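Local atomic coordinates of tannase (Fusobacterium nucleatum subsp. nucleatum ATCC 25586, PDB entry 6YQ4), a protein that probably hydrolyses gallotannins as a tannase of the alpha/beta-hydrolase class and carries a bound magnesium ion. Residues 256-268 with 348-360. Residues are numbered along the deposited sequence; the frame is centred on the assembly and turned at random.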
loop_
_atom_site.group_PDB
_atom_site.type_symbol
_atom_site.label_atom_id
_atom_site.label_comp_id
_atom_site.label_asym_id
_atom_site.label_seq_id
_atom_site.Cartn_x
_atom_site.Cartn_y
_atom_site.Cartn_z
ATOM N N ASN A 256 24.088 -16.159 -2.166
ATOM C CA ASN A 256 23.966 -16.325 -3.605
ATOM C C ASN A 256 22.839 -17.298 -3.930
ATOM O O ASN A 256 22.721 -18.355 -3.305
ATOM C CB ASN A 256 25.281 -16.835 -4.198
ATOM C CG ASN A 256 26.428 -15.869 -3.981
ATOM O OD1 ASN A 256 27.425 -16.201 -3.345
ATOM N ND2 ASN A 256 26.293 -14.664 -4.520
ATOM N N LEU A 257 22.027 -16.945 -4.923
ATOM C CA LEU A 257 20.939 -17.812 -5.362
ATOM C C LEU A 257 21.443 -19.207 -5.726
ATOM O O LEU A 257 22.445 -19.358 -6.430
ATOM C CB LEU A 257 20.228 -17.191 -6.568
ATOM C CG LEU A 257 19.359 -15.936 -6.431
ATOM C CD1 LEU A 257 18.522 -15.685 -7.723
ATOM C CD2 LEU A 257 18.463 -16.040 -5.213
ATOM N N THR A 258 20.732 -20.229 -5.258
ATOM C CA THR A 258 21.070 -21.585 -5.649
ATOM C C THR A 258 20.725 -21.803 -7.119
ATOM O O THR A 258 20.062 -20.984 -7.763
ATOM C CB THR A 258 20.328 -22.598 -4.790
ATOM O OG1 THR A 258 18.924 -22.473 -5.042
ATOM C CG2 THR A 258 20.609 -22.335 -3.331
ATOM N N ASN A 259 21.177 -22.941 -7.652
ATOM C CA ASN A 259 20.919 -23.225 -9.058
ATOM C C ASN A 259 19.431 -23.391 -9.335
ATOM O O ASN A 259 18.944 -22.965 -10.389
ATOM C CB ASN A 259 21.692 -24.458 -9.492
ATOM C CG ASN A 259 23.024 -24.102 -10.091
ATOM O OD1 ASN A 259 23.183 -23.026 -10.677
ATOM N ND2 ASN A 259 23.985 -24.998 -9.968
ATOM N N ASP A 260 18.694 -24.001 -8.401
ATOM C CA ASP A 260 17.253 -24.136 -8.579
ATOM C C ASP A 260 16.572 -22.787 -8.511
ATOM O O ASP A 260 15.615 -22.524 -9.253
ATOM C CB ASP A 260 16.666 -25.073 -7.521
ATOM C CG ASP A 260 16.687 -26.520 -7.955
ATOM O OD1 ASP A 260 16.551 -26.785 -9.173
ATOM O OD2 ASP A 260 16.835 -27.392 -7.069
ATOM N N GLU A 261 17.043 -21.919 -7.614
ATOM C CA GLU A 261 16.496 -20.570 -7.549
ATOM C C GLU A 261 16.673 -19.847 -8.872
ATOM O O GLU A 261 15.797 -19.074 -9.283
ATOM C CB GLU A 261 17.159 -19.771 -6.432
ATOM C CG GLU A 261 16.615 -20.063 -5.070
ATOM C CD GLU A 261 17.457 -19.426 -3.977
ATOM O OE1 GLU A 261 18.694 -19.393 -4.120
ATOM O OE2 GLU A 261 16.888 -18.974 -2.968
ATOM N N ILE A 262 17.800 -20.080 -9.550
ATOM C CA ILE A 262 18.043 -19.404 -10.820
ATOM C C ILE A 262 17.118 -19.951 -11.901
ATOM O O ILE A 262 16.560 -19.184 -12.704
ATOM C CB ILE A 262 19.524 -19.525 -11.214
ATOM C CG1 ILE A 262 20.371 -18.589 -10.351
ATOM C CG2 ILE A 262 19.719 -19.267 -12.724
ATOM C CD1 ILE A 262 21.845 -18.831 -10.513
ATOM N N ASN A 263 16.902 -21.275 -11.922
ATOM C CA ASN A 263 15.958 -21.804 -12.903
ATOM C C ASN A 263 14.539 -21.288 -12.651
ATOM O O ASN A 263 13.807 -20.983 -13.604
ATOM C CB ASN A 263 15.984 -23.338 -12.936
ATOM C CG ASN A 263 15.106 -23.904 -14.063
ATOM O OD1 ASN A 263 15.253 -23.523 -15.235
ATOM N ND2 ASN A 263 14.201 -24.816 -13.714
ATOM N N ILE A 264 14.142 -21.159 -11.381
ATOM C CA ILE A 264 12.818 -20.623 -11.071
ATOM C C ILE A 264 12.703 -19.176 -11.544
ATOM O O ILE A 264 11.688 -18.770 -12.120
ATOM C CB ILE A 264 12.533 -20.755 -9.561
ATOM C CG1 ILE A 264 12.300 -22.217 -9.183
ATOM C CG2 ILE A 264 11.352 -19.914 -9.148
ATOM C CD1 ILE A 264 12.547 -22.487 -7.721
ATOM N N SER A 265 13.748 -18.385 -11.323
ATOM C CA SER A 265 13.727 -17.009 -11.776
ATOM C C SER A 265 13.713 -16.935 -13.308
ATOM O O SER A 265 12.990 -16.119 -13.880
ATOM C CB SER A 265 14.911 -16.257 -11.174
ATOM O OG SER A 265 15.345 -15.202 -12.016
ATOM N N ASN A 266 14.463 -17.803 -13.989
ATOM C CA ASN A 266 14.347 -17.891 -15.447
ATOM C C ASN A 266 12.897 -18.127 -15.871
ATOM O O ASN A 266 12.366 -17.419 -16.737
ATOM C CB ASN A 266 15.243 -19.009 -15.993
ATOM C CG ASN A 266 16.729 -18.694 -15.857
ATOM O OD1 ASN A 266 17.109 -17.578 -15.504
ATOM N ND2 ASN A 266 17.572 -19.668 -16.153
ATOM N N LYS A 267 12.236 -19.110 -15.256
ATOM C CA LYS A 267 10.880 -19.457 -15.666
ATOM C C LYS A 267 9.897 -18.346 -15.326
ATOM O O LYS A 267 9.022 -18.021 -16.138
ATOM C CB LYS A 267 10.470 -20.781 -15.018
ATOM C CG LYS A 267 9.232 -21.485 -15.598
ATOM C CD LYS A 267 9.257 -21.656 -17.124
ATOM C CE LYS A 267 10.111 -22.833 -17.580
ATOM N NZ LYS A 267 10.316 -22.796 -19.065
ATOM N N LEU A 268 10.038 -17.730 -14.146
ATOM C CA LEU A 268 9.128 -16.654 -13.757
ATOM C C LEU A 268 9.228 -15.453 -14.691
ATOM O O LEU A 268 8.208 -14.825 -15.006
ATOM C CB LEU A 268 9.413 -16.210 -12.330
ATOM C CG LEU A 268 8.821 -17.097 -11.248
ATOM C CD1 LEU A 268 9.402 -16.761 -9.862
ATOM C CD2 LEU A 268 7.319 -16.987 -11.288
ATOM N N ASP A 348 22.575 -5.242 -4.969
ATOM C CA ASP A 348 22.191 -6.633 -4.763
ATOM C C ASP A 348 20.678 -6.738 -4.784
ATOM O O ASP A 348 19.978 -5.828 -4.359
ATOM C CB ASP A 348 22.681 -7.155 -3.416
ATOM C CG ASP A 348 24.097 -7.654 -3.453
ATOM O OD1 ASP A 348 24.685 -7.858 -4.538
ATOM O OD2 ASP A 348 24.626 -7.838 -2.356
ATOM N N ARG A 349 20.168 -7.860 -5.261
ATOM C CA ARG A 349 18.736 -8.109 -5.190
ATOM C C ARG A 349 18.325 -8.262 -3.730
ATOM O O ARG A 349 19.144 -8.572 -2.873
ATOM C CB ARG A 349 18.368 -9.360 -6.009
ATOM C CG ARG A 349 17.689 -10.495 -5.237
ATOM C CD ARG A 349 17.927 -11.895 -5.841
ATOM N NE ARG A 349 17.825 -11.961 -7.301
ATOM C CZ ARG A 349 16.784 -12.452 -7.974
ATOM N NH1 ARG A 349 16.800 -12.466 -9.298
ATOM N NH2 ARG A 349 15.717 -12.920 -7.333
ATOM N N MET A 350 17.044 -8.035 -3.449
ATOM C CA MET A 350 16.536 -8.188 -2.090
ATOM C C MET A 350 15.870 -9.546 -1.862
ATOM O O MET A 350 16.413 -10.409 -1.177
ATOM C CB MET A 350 15.547 -7.083 -1.778
ATOM C CG MET A 350 15.350 -6.890 -0.308
ATOM S SD MET A 350 13.909 -5.914 0.068
ATOM C CE MET A 350 13.168 -6.869 1.402
ATOM N N LYS A 351 14.679 -9.738 -2.404
ATOM C CA LYS A 351 13.968 -10.980 -2.173
ATOM C C LYS A 351 14.461 -12.056 -3.135
ATOM O O LYS A 351 14.977 -11.769 -4.216
ATOM C CB LYS A 351 12.461 -10.760 -2.326
ATOM C CG LYS A 351 11.927 -9.644 -1.444
ATOM C CD LYS A 351 10.429 -9.726 -1.247
ATOM C CE LYS A 351 9.986 -8.681 -0.242
ATOM N NZ LYS A 351 8.501 -8.420 -0.296
ATOM N N SER A 352 14.308 -13.316 -2.718
ATOM C CA SER A 352 14.669 -14.482 -3.505
ATOM C C SER A 352 13.438 -15.089 -4.173
ATOM O O SER A 352 12.344 -15.059 -3.607
ATOM C CB SER A 352 15.349 -15.537 -2.627
ATOM O OG SER A 352 16.371 -14.934 -1.863
ATOM N N PRO A 353 13.603 -15.685 -5.352
ATOM C CA PRO A 353 12.445 -16.129 -6.137
ATOM C C PRO A 353 11.907 -17.460 -5.645
ATOM O O PRO A 353 12.681 -18.391 -5.386
ATOM C CB PRO A 353 13.025 -16.263 -7.555
ATOM C CG PRO A 353 14.451 -16.670 -7.318
ATOM C CD PRO A 353 14.879 -16.070 -5.988
ATOM N N PRO A 354 10.574 -17.627 -5.578
ATOM C CA PRO A 354 9.555 -16.609 -5.887
ATOM C C PRO A 354 9.332 -15.641 -4.720
ATOM O O PRO A 354 9.029 -16.061 -3.616
ATOM C CB PRO A 354 8.282 -17.439 -6.168
ATOM C CG PRO A 354 8.765 -18.859 -6.342
ATOM C CD PRO A 354 9.992 -18.980 -5.496
ATOM N N ALA A 355 9.446 -14.347 -5.002
ATOM C CA ALA A 355 9.542 -13.333 -3.956
ATOM C C ALA A 355 8.287 -13.230 -3.080
ATOM O O ALA A 355 8.389 -12.836 -1.914
ATOM C CB ALA A 355 9.847 -11.976 -4.604
ATOM N N PHE A 356 7.103 -13.531 -3.617
ATOM C CA PHE A 356 5.849 -13.399 -2.878
ATOM C C PHE A 356 5.172 -14.737 -2.603
ATOM O O PHE A 356 4.832 -15.023 -1.447
ATOM C CB PHE A 356 4.894 -12.444 -3.622
ATOM C CG PHE A 356 5.439 -11.050 -3.745
ATOM C CD1 PHE A 356 6.305 -10.723 -4.785
ATOM C CD2 PHE A 356 5.148 -10.091 -2.795
ATOM C CE1 PHE A 356 6.857 -9.477 -4.880
ATOM C CE2 PHE A 356 5.694 -8.827 -2.894
ATOM C CZ PHE A 356 6.548 -8.516 -3.944
ATOM N N ASP A 357 4.975 -15.592 -3.617
ATOM C CA ASP A 357 4.423 -16.931 -3.377
ATOM C C ASP A 357 5.564 -17.953 -3.295
ATOM O O ASP A 357 5.886 -18.637 -4.281
ATOM C CB ASP A 357 3.404 -17.317 -4.444
ATOM C CG ASP A 357 2.576 -18.526 -4.025
ATOM O OD1 ASP A 357 2.858 -19.024 -2.907
ATOM O OD2 ASP A 357 1.656 -18.967 -4.774
ATOM N N SER A 358 6.158 -18.075 -2.095
ATOM C CA SER A 358 7.265 -19.007 -1.848
ATOM C C SER A 358 6.825 -20.462 -1.939
ATOM O O SER A 358 5.703 -20.816 -1.578
ATOM C CB SER A 358 7.877 -18.803 -0.459
ATOM O OG SER A 358 7.920 -17.447 -0.096
ATOM N N LEU A 359 7.764 -21.319 -2.353
ATOM C CA LEU A 359 7.477 -22.739 -2.555
ATOM C C LEU A 359 7.149 -23.481 -1.259
ATOM O O LEU A 359 6.483 -24.520 -1.310
ATOM C CB LEU A 359 8.655 -23.426 -3.247
ATOM C CG LEU A 359 8.862 -23.035 -4.703
ATOM C CD1 LEU A 359 9.763 -24.024 -5.378
ATOM C CD2 LEU A 359 7.534 -22.932 -5.423
ATOM N N ASP A 360 7.613 -22.999 -0.109
ATOM C CA ASP A 360 7.239 -23.578 1.177
ATOM C C ASP A 360 6.129 -22.784 1.873
ATOM O O ASP A 360 5.871 -23.016 3.059
ATOM C CB ASP A 360 8.465 -23.688 2.087
ATOM C CG ASP A 360 9.006 -22.332 2.510
ATOM O OD1 ASP A 360 8.752 -21.338 1.800
ATOM O OD2 ASP A 360 9.704 -22.263 3.545
HETATM O O HOH W 1 17.681 -17.335 -0.682
#
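Leu257 lays its CD1 methyl over one face of the Arg349 guanidinium, 3.7 Å from CZ and above the centre of the group, in the conformer described, one of two modelled. This joins the loop between helices 340-344 and 364-368 to the start of helix 259-279, in a protein of the alpha/beta-hydrolase clan, far from the magnesium site. The two side chains cross at about a right angle. The same guanidinium is held by polar partners: NH1 in a salt bridge with Glu220 of helix 212-223, NE on the carbonyl of Val226. No direct hydrogen bond joins the two segments. Pro353 makes the largest share of the contact. Its ring carbon CD touches Leu257 CD2 at 3.7 Å. CG of the same ring rests 3.9 Å from Ser265 CB. Pro354 follows through a cis peptide bond. Its ring packs against Ile264 CG2, and its CB is 3.9 Å from Leu268 CD1. At the margin, the tips of Ile264 and Leu359 meet, CD1 to CD1, at 4.0 Å. The helix begins with a capping box of Thr258 and Glu261, in which Thr258 OG1 accepts from Glu261 N. The carboxylate's other oxygen, OE2, is on the loop side. There one water bridges the segments, donating to Glu261 OE2 at 2.9 Å and hydrogen-bonding to Ser352 OG at 3.0 Å, a hydroxyl also hydrogen-bonded to Arg231 NH1.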